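Local coordinates for hypothetical protein (Giardia lamblia, PDB 3I3F), which is of unknown function but belongs to the YjgF-like endoribonuclease L-PSP family and forms a trimer that binds pentanoic acid, at residues A[33-37]-A[38-42]; A[75-78]-A[79-83]; A[87-90]-A[91-95]. All coordinates share one frame; numbering follows the deposited sequence. Where two conformers were deposited one is given.

Interaction 1: A[33-37]-A[38-42]; sequences AVVNG and MVYLG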
loop_
_atom_site.group_PDB
_atom_site.type_symbol
_atom_site.label_atom_id
_atom_site.label_comp_id
_atom_site.label_asym_id
_atom_site.label_seq_id
_atom_site.Cartn_x
_atom_site.Cartn_y
_atom_site.Cartn_z
ATOM N N ALA A 33 0.375 6.150 13.681
ATOM C CA ALA A 33 1.767 5.913 14.058
ATOM C C ALA A 33 2.619 7.088 13.593
ATOM O O ALA A 33 2.434 7.588 12.484
ATOM C CB ALA A 33 2.273 4.621 13.459
ATOM N N VAL A 34 3.537 7.534 14.447
ATOM C CA VAL A 34 4.461 8.611 14.105
ATOM C C VAL A 34 5.896 8.104 14.208
ATOM O O VAL A 34 6.270 7.482 15.201
ATOM C CB VAL A 34 4.286 9.832 15.031
ATOM C CG1 VAL A 34 5.268 10.938 14.656
ATOM C CG2 VAL A 34 2.851 10.343 14.979
ATOM N N VAL A 35 6.687 8.365 13.171
ATOM C CA VAL A 35 8.091 7.957 13.133
ATOM C C VAL A 35 8.900 8.953 12.302
ATOM O O VAL A 35 8.580 9.203 11.141
ATOM C CB VAL A 35 8.252 6.526 12.551
ATOM C CG1 VAL A 35 7.571 6.406 11.192
ATOM C CG2 VAL A 35 9.723 6.140 12.456
ATOM N N ASN A 36 9.933 9.531 12.914
ATOM C CA ASN A 36 10.860 10.433 12.221
ATOM C C ASN A 36 10.164 11.559 11.446
ATOM O O ASN A 36 10.498 11.825 10.292
ATOM C CB ASN A 36 11.767 9.634 11.274
ATOM C CG ASN A 36 12.468 8.478 11.966
ATOM O OD1 ASN A 36 12.782 8.547 13.155
ATOM N ND2 ASN A 36 12.717 7.407 11.221
ATOM N N GLY A 37 9.193 12.207 12.081
ATOM C CA GLY A 37 8.481 13.325 11.461
ATOM C C GLY A 37 7.467 12.942 10.392
ATOM O O GLY A 37 6.988 13.807 9.659
ATOM N N MET A 38 7.136 11.654 10.303
ATOM C CA MET A 38 6.133 11.165 9.361
ATOM C C MET A 38 4.996 10.493 10.120
ATOM O O MET A 38 5.226 9.824 11.130
ATOM C CB MET A 38 6.754 10.172 8.378
ATOM C CG MET A 38 7.857 10.756 7.501
ATOM S SD MET A 38 7.294 12.067 6.393
ATOM C CE MET A 38 6.193 11.161 5.313
ATOM N N VAL A 39 3.776 10.677 9.624
ATOM C CA VAL A 39 2.584 10.093 10.227
ATOM C C VAL A 39 1.993 9.046 9.288
ATOM O O VAL A 39 1.857 9.289 8.087
ATOM C CB VAL A 39 1.518 11.169 10.509
ATOM C CG1 VAL A 39 0.336 10.570 11.270
ATOM C CG2 VAL A 39 2.123 12.334 11.285
ATOM N N TYR A 40 1.670 7.881 9.846
ATOM C CA TYR A 40 0.994 6.802 9.128
ATOM C C TYR A 40 -0.344 6.556 9.808
ATOM O O TYR A 40 -0.443 6.655 11.030
ATOM C CB TYR A 40 1.825 5.517 9.180
ATOM C CG TYR A 40 3.128 5.595 8.421
ATOM C CD1 TYR A 40 3.262 4.999 7.174
ATOM C CD2 TYR A 40 4.224 6.271 8.950
ATOM C CE1 TYR A 40 4.455 5.071 6.469
ATOM C CE2 TYR A 40 5.423 6.352 8.250
ATOM C CZ TYR A 40 5.529 5.747 7.011
ATOM O OH TYR A 40 6.708 5.813 6.303
ATOM N N LEU A 41 -1.372 6.237 9.026
ATOM C CA LEU A 41 -2.684 5.911 9.585
ATOM C C LEU A 41 -3.093 4.481 9.259
ATOM O O LEU A 41 -2.806 3.971 8.174
ATOM C CB LEU A 41 -3.763 6.853 9.050
ATOM C CG LEU A 41 -3.595 8.358 9.260
ATOM C CD1 LEU A 41 -4.839 9.078 8.765
ATOM C CD2 LEU A 41 -3.340 8.699 10.718
ATOM N N GLY A 42 -3.787 3.846 10.200
ATOM C CA GLY A 42 -4.488 2.602 9.914
ATOM C C GLY A 42 -5.669 2.884 9.005
ATOM O O GLY A 42 -6.017 4.047 8.765
#
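Val35 and Tyr40 meet because of their first torsions: CG1 of Val35 stands between its own backbone N and carbonyl carbon (chi1 54°), and CG of Tyr40 is anti to the carbonyl carbon (chi1 -67°), which sends the ring back toward the turn. CG1 of Val35 then lies 3.6 Å from CE2 of Tyr40, the two side chains crossing obliquely. They sit on a tight beta hairpin, strand 32-35 running antiparallel to strand 38-41 through a type I' turn from Val35 to Met38, with Asn36 and Gly37 at the corners, both at positive phi.

Four backbone bonds hold the ladder. Ala33 and Tyr40 form a hydrogen-bonded pair, Ala33 N reaching Tyr40 O at 2.8 Å, while Tyr40 N makes the reciprocal bond to Ala33 O. Val35 and Met38 form the next such pair. There Met38 N bonds to Val35 O at 3.0 Å, closing the turn.

Ala33, Val35, Met38 and Tyr40 share one face of the sheet, where Val83 of a second subunit packs on Ala33 and Tyr40, and Met38 of that subunit on Val35. The opposite face carries Val34 and Val39, a non-hydrogen-bonded pair; Val39 lies against Leu72 of helix 56-74. On this face the valines touch loosely, CG2 of Val34 lying 4.3 Å from CG2 of Val39.

Interaction 2: A[75-78]-A[79-83]; sequences ANSG and LDYIV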
loop_
_atom_site.group_PDB
_atom_site.type_symbol
_atom_site.label_atom_id
_atom_site.label_comp_id
_atom_site.label_asym_id
_atom_site.label_seq_id
_atom_site.Cartn_x
_atom_site.Cartn_y
_atom_site.Cartn_z
ATOM N N ALA A 75 -2.050 14.251 15.415
ATOM C CA ALA A 75 -0.650 13.831 15.287
ATOM C C ALA A 75 0.281 14.941 14.771
ATOM O O ALA A 75 1.359 14.647 14.254
ATOM C CB ALA A 75 -0.565 12.610 14.370
ATOM N N ASN A 76 -0.130 16.202 14.916
ATOM C CA ASN A 76 0.666 17.358 14.479
ATOM C C ASN A 76 0.905 17.375 12.965
ATOM O O ASN A 76 1.992 17.704 12.489
ATOM C CB ASN A 76 1.992 17.434 15.255
ATOM C CG ASN A 76 2.602 18.833 15.251
ATOM O OD1 ASN A 76 1.892 19.837 15.177
ATOM N ND2 ASN A 76 3.926 18.899 15.337
ATOM N N SER A 77 -0.140 17.021 12.222
ATOM C CA SER A 77 -0.121 17.012 10.764
ATOM C C SER A 77 -1.431 17.625 10.266
ATOM O O SER A 77 -2.058 18.418 10.970
ATOM C CB SER A 77 0.057 15.574 10.256
ATOM O OG SER A 77 0.261 15.528 8.854
ATOM N N GLY A 78 -1.848 17.269 9.058
ATOM C CA GLY A 78 -3.110 17.762 8.516
ATOM C C GLY A 78 -3.330 17.237 7.115
ATOM O O GLY A 78 -2.429 16.639 6.531
ATOM N N LEU A 79 -4.524 17.469 6.574
ATOM C CA LEU A 79 -4.864 17.009 5.225
ATOM C C LEU A 79 -3.893 17.535 4.170
ATOM O O LEU A 79 -3.528 16.815 3.243
ATOM C CB LEU A 79 -6.292 17.423 4.851
ATOM C CG LEU A 79 -7.425 16.747 5.622
ATOM C CD1 LEU A 79 -8.753 17.438 5.326
ATOM C CD2 LEU A 79 -7.504 15.264 5.288
ATOM N N ASP A 80 -3.476 18.791 4.324
ATOM C CA ASP A 80 -2.541 19.426 3.386
ATOM C C ASP A 80 -1.099 18.915 3.505
ATOM O O ASP A 80 -0.241 19.302 2.711
ATOM C CB ASP A 80 -2.583 20.961 3.513
ATOM C CG ASP A 80 -2.329 21.453 4.927
ATOM O OD1 ASP A 80 -2.678 20.743 5.893
ATOM O OD2 ASP A 80 -1.791 22.573 5.071
ATOM N N TYR A 81 -0.835 18.046 4.483
ATOM C CA TYR A 81 0.484 17.433 4.648
ATOM C C TYR A 81 0.528 15.969 4.196
ATOM O O TYR A 81 1.575 15.328 4.281
ATOM C CB TYR A 81 0.942 17.549 6.103
ATOM C CG TYR A 81 1.257 18.966 6.506
ATOM C CD1 TYR A 81 2.562 19.450 6.460
ATOM C CD2 TYR A 81 0.249 19.831 6.913
ATOM C CE1 TYR A 81 2.854 20.760 6.824
ATOM C CE2 TYR A 81 0.529 21.142 7.277
ATOM C CZ TYR A 81 1.831 21.600 7.228
ATOM O OH TYR A 81 2.104 22.899 7.593
ATOM N N ILE A 82 -0.596 15.450 3.705
ATOM C CA ILE A 82 -0.640 14.091 3.172
ATOM C C ILE A 82 0.202 14.011 1.902
ATOM O O ILE A 82 0.058 14.841 1.002
ATOM C CB ILE A 82 -2.081 13.637 2.855
ATOM C CG1 ILE A 82 -2.897 13.509 4.142
ATOM C CG2 ILE A 82 -2.075 12.300 2.116
ATOM C CD1 ILE A 82 -4.373 13.280 3.900
ATOM N N VAL A 83 1.085 13.015 1.858
ATOM C CA VAL A 83 1.957 12.752 0.716
ATOM C C VAL A 83 1.306 11.740 -0.227
ATOM O O VAL A 83 1.333 11.893 -1.451
ATOM C CB VAL A 83 3.306 12.169 1.195
ATOM C CG1 VAL A 83 4.176 11.753 0.015
ATOM C CG2 VAL A 83 4.033 13.169 2.088
#
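Gly78 O accepts the backbone N of Tyr81 at 3.0 Å, the hydrogen bond that closes this local turn. The N-H points at the oxygen with an angle of 154°. One residue on, Ile82 N makes a longer bond of 3.3 Å to Leu79 O, where strand 82-90 begins.

Ser77 and Tyr81 meet over this turn: OG of Ser77 lies 3.5 Å from CB of Tyr81. That hydroxyl stands anti to its own backbone N (chi1 -172°) and is hydrogen-bonded to Ala139 O. CD2 of Tyr81 comes within 3.9 Å of Gly78 N, a buried amide with no hydrogen-bonding partner in the model. The almost fully extended backbone of Gly78 leads from Ser77 into the turn. On its outer side Tyr81 touches Thr14 of a third subunit.

Just upstream, Asn76 at positive phi is the C-prime residue of the Schellman motif that ends helix 56-74. Residues 75-83 carry the chain from that helix into strand 82-90. Leu79 packs back on Ile68 and Arg69 of the helix, and Ile82 reaches Leu72 of the same helix and Val136 of strand 131-139.

Interaction 3: A[87-90]-A[91-95]; sequences IFLS and TSLSD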
loop_
_atom_site.group_PDB
_atom_site.type_symbol
_atom_site.label_atom_id
_atom_site.label_comp_id
_atom_site.label_asym_id
_atom_site.label_seq_id
_atom_site.Cartn_x
_atom_site.Cartn_y
_atom_site.Cartn_z
ATOM N N ILE A 87 -7.092 4.259 -2.067
ATOM C CA ILE A 87 -8.532 4.111 -1.912
ATOM C C ILE A 87 -8.959 2.718 -2.357
ATOM O O ILE A 87 -8.588 2.266 -3.441
ATOM C CB ILE A 87 -9.292 5.152 -2.749
ATOM C CG1 ILE A 87 -8.918 6.571 -2.310
ATOM C CG2 ILE A 87 -10.801 4.946 -2.622
ATOM C CD1 ILE A 87 -9.023 7.577 -3.411
ATOM N N PHE A 88 -9.723 2.044 -1.504
ATOM C CA PHE A 88 -10.435 0.832 -1.886
ATOM C C PHE A 88 -11.919 1.164 -1.913
ATOM O O PHE A 88 -12.492 1.541 -0.892
ATOM C CB PHE A 88 -10.181 -0.306 -0.891
ATOM C CG PHE A 88 -8.814 -0.928 -1.000
ATOM C CD1 PHE A 88 -8.409 -1.549 -2.175
ATOM C CD2 PHE A 88 -7.944 -0.921 0.082
ATOM C CE1 PHE A 88 -7.150 -2.133 -2.279
ATOM C CE2 PHE A 88 -6.685 -1.506 -0.012
ATOM C CZ PHE A 88 -6.289 -2.110 -1.195
ATOM N N LEU A 89 -12.530 1.056 -3.088
ATOM C CA LEU A 89 -13.976 1.190 -3.220
ATOM C C LEU A 89 -14.575 -0.207 -3.274
ATOM O O LEU A 89 -13.964 -1.127 -3.814
ATOM C CB LEU A 89 -14.338 1.968 -4.485
ATOM C CG LEU A 89 -13.895 3.432 -4.528
ATOM C CD1 LEU A 89 -14.253 4.055 -5.869
ATOM C CD2 LEU A 89 -14.510 4.228 -3.384
ATOM N N SER A 90 -15.762 -0.376 -2.707
ATOM C CA SER A 90 -16.413 -1.679 -2.727
ATOM C C SER A 90 -16.669 -2.124 -4.162
ATOM O O SER A 90 -17.033 -1.316 -5.019
ATOM C CB SER A 90 -17.736 -1.639 -1.961
ATOM O OG SER A 90 -18.410 -2.883 -2.063
ATOM N N THR A 91 -16.482 -3.416 -4.418
ATOM C CA THR A 91 -16.831 -3.996 -5.713
ATOM C C THR A 91 -18.321 -3.810 -6.026
ATOM O O THR A 91 -18.720 -3.824 -7.190
ATOM C CB THR A 91 -16.478 -5.497 -5.771
ATOM O OG1 THR A 91 -16.988 -6.154 -4.605
ATOM C CG2 THR A 91 -14.971 -5.687 -5.835
ATOM N N SER A 92 -19.133 -3.623 -4.984
ATOM C CA SER A 92 -20.577 -3.425 -5.135
ATOM C C SER A 92 -20.993 -2.046 -5.669
ATOM O O SER A 92 -22.144 -1.870 -6.069
ATOM C CB SER A 92 -21.277 -3.668 -3.792
ATOM O OG SER A 92 -20.987 -2.636 -2.862
ATOM N N LEU A 93 -20.083 -1.072 -5.671
ATOM C CA LEU A 93 -20.438 0.296 -6.060
ATOM C C LEU A 93 -20.816 0.412 -7.534
ATOM O O LEU A 93 -20.206 -0.224 -8.395
ATOM C CB LEU A 93 -19.298 1.278 -5.762
ATOM C CG LEU A 93 -18.898 1.530 -4.307
ATOM C CD1 LEU A 93 -18.039 2.785 -4.231
ATOM C CD2 LEU A 93 -20.106 1.662 -3.394
ATOM N N SER A 94 -21.822 1.237 -7.810
ATOM C CA SER A 94 -22.197 1.584 -9.178
ATOM C C SER A 94 -21.221 2.608 -9.743
ATOM O O SER A 94 -20.391 3.156 -9.012
ATOM C CB SER A 94 -23.608 2.173 -9.206
ATOM O OG SER A 94 -23.644 3.426 -8.539
ATOM N N ASP A 95 -21.337 2.880 -11.040
ATOM C CA ASP A 95 -20.544 3.930 -11.681
ATOM C C ASP A 95 -20.834 5.291 -11.053
ATOM O O ASP A 95 -19.924 6.099 -10.869
ATOM C CB ASP A 95 -20.826 3.991 -13.188
ATOM C CG ASP A 95 -20.298 2.780 -13.939
ATOM O OD1 ASP A 95 -19.634 1.920 -13.322
ATOM O OD2 ASP A 95 -20.551 2.691 -15.159
#
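Leu89 and Leu93 make the tightly packed part of this contact: CD1 of Leu93 lies 3.8 Å from CB of Leu89 and about as near its CD2, the two side chains crossing at roughly a right angle. Both are buried. Leu93 directs its CB back toward the strand, and its CG stands 3.5 Å from Ser90 O. Phe101 of helix 95-108 and Val131 of strand 131-139 add to the cover of Leu89, and Leu130 packs on Leu93.

Ser90 O also receives Leu93 N at 3.1 Å. This nearly straight hydrogen bond (168°) closes a type I beta turn from Ser90 to Leu93.

The solvent side is the middle of the turn, where Thr91 and Ser92 are exposed. A short hydrogen bond, OG to OG 2.7 Å, runs from buried Ser90 to exposed Ser92. Ser90 has OG anti to its backbone N (chi1 176°), whereas OG of Ser92 sits between its own N and carbonyl carbon (chi1 70°), and these torsions bring the two oxygens together across the bend. Thr91 directs its CB away from the strand, and Gln124 of a third subunit packs on it.

Beyond the turn, Ser94 is the N-cap of helix 95-108: its OG caps a backbone N of the helix and Glu97 OE1 accepts Ser94 N, consistent with a capping box.

Along the chain the three contacts come in series, and all reach one mixed sheet. Interaction 1 is the hairpin of strands 32-35 and 38-41; interactions 2 and 3 lie at the two ends of strand 82-90, the first where the chain enters it from helix 56-74, the last where it leaves for helix 95-108. The centres of interactions 1 and 2 are about 10 Å apart, and the two touch, CG1 of Val39 lying 3.8 Å from CB of Ala75. The centre of interaction 3 is about 26 Å from that of interaction 2 and 27 Å from that of interaction 1, on the opposite side of the chain's centre. Each contact also meets other subunits of the trimer.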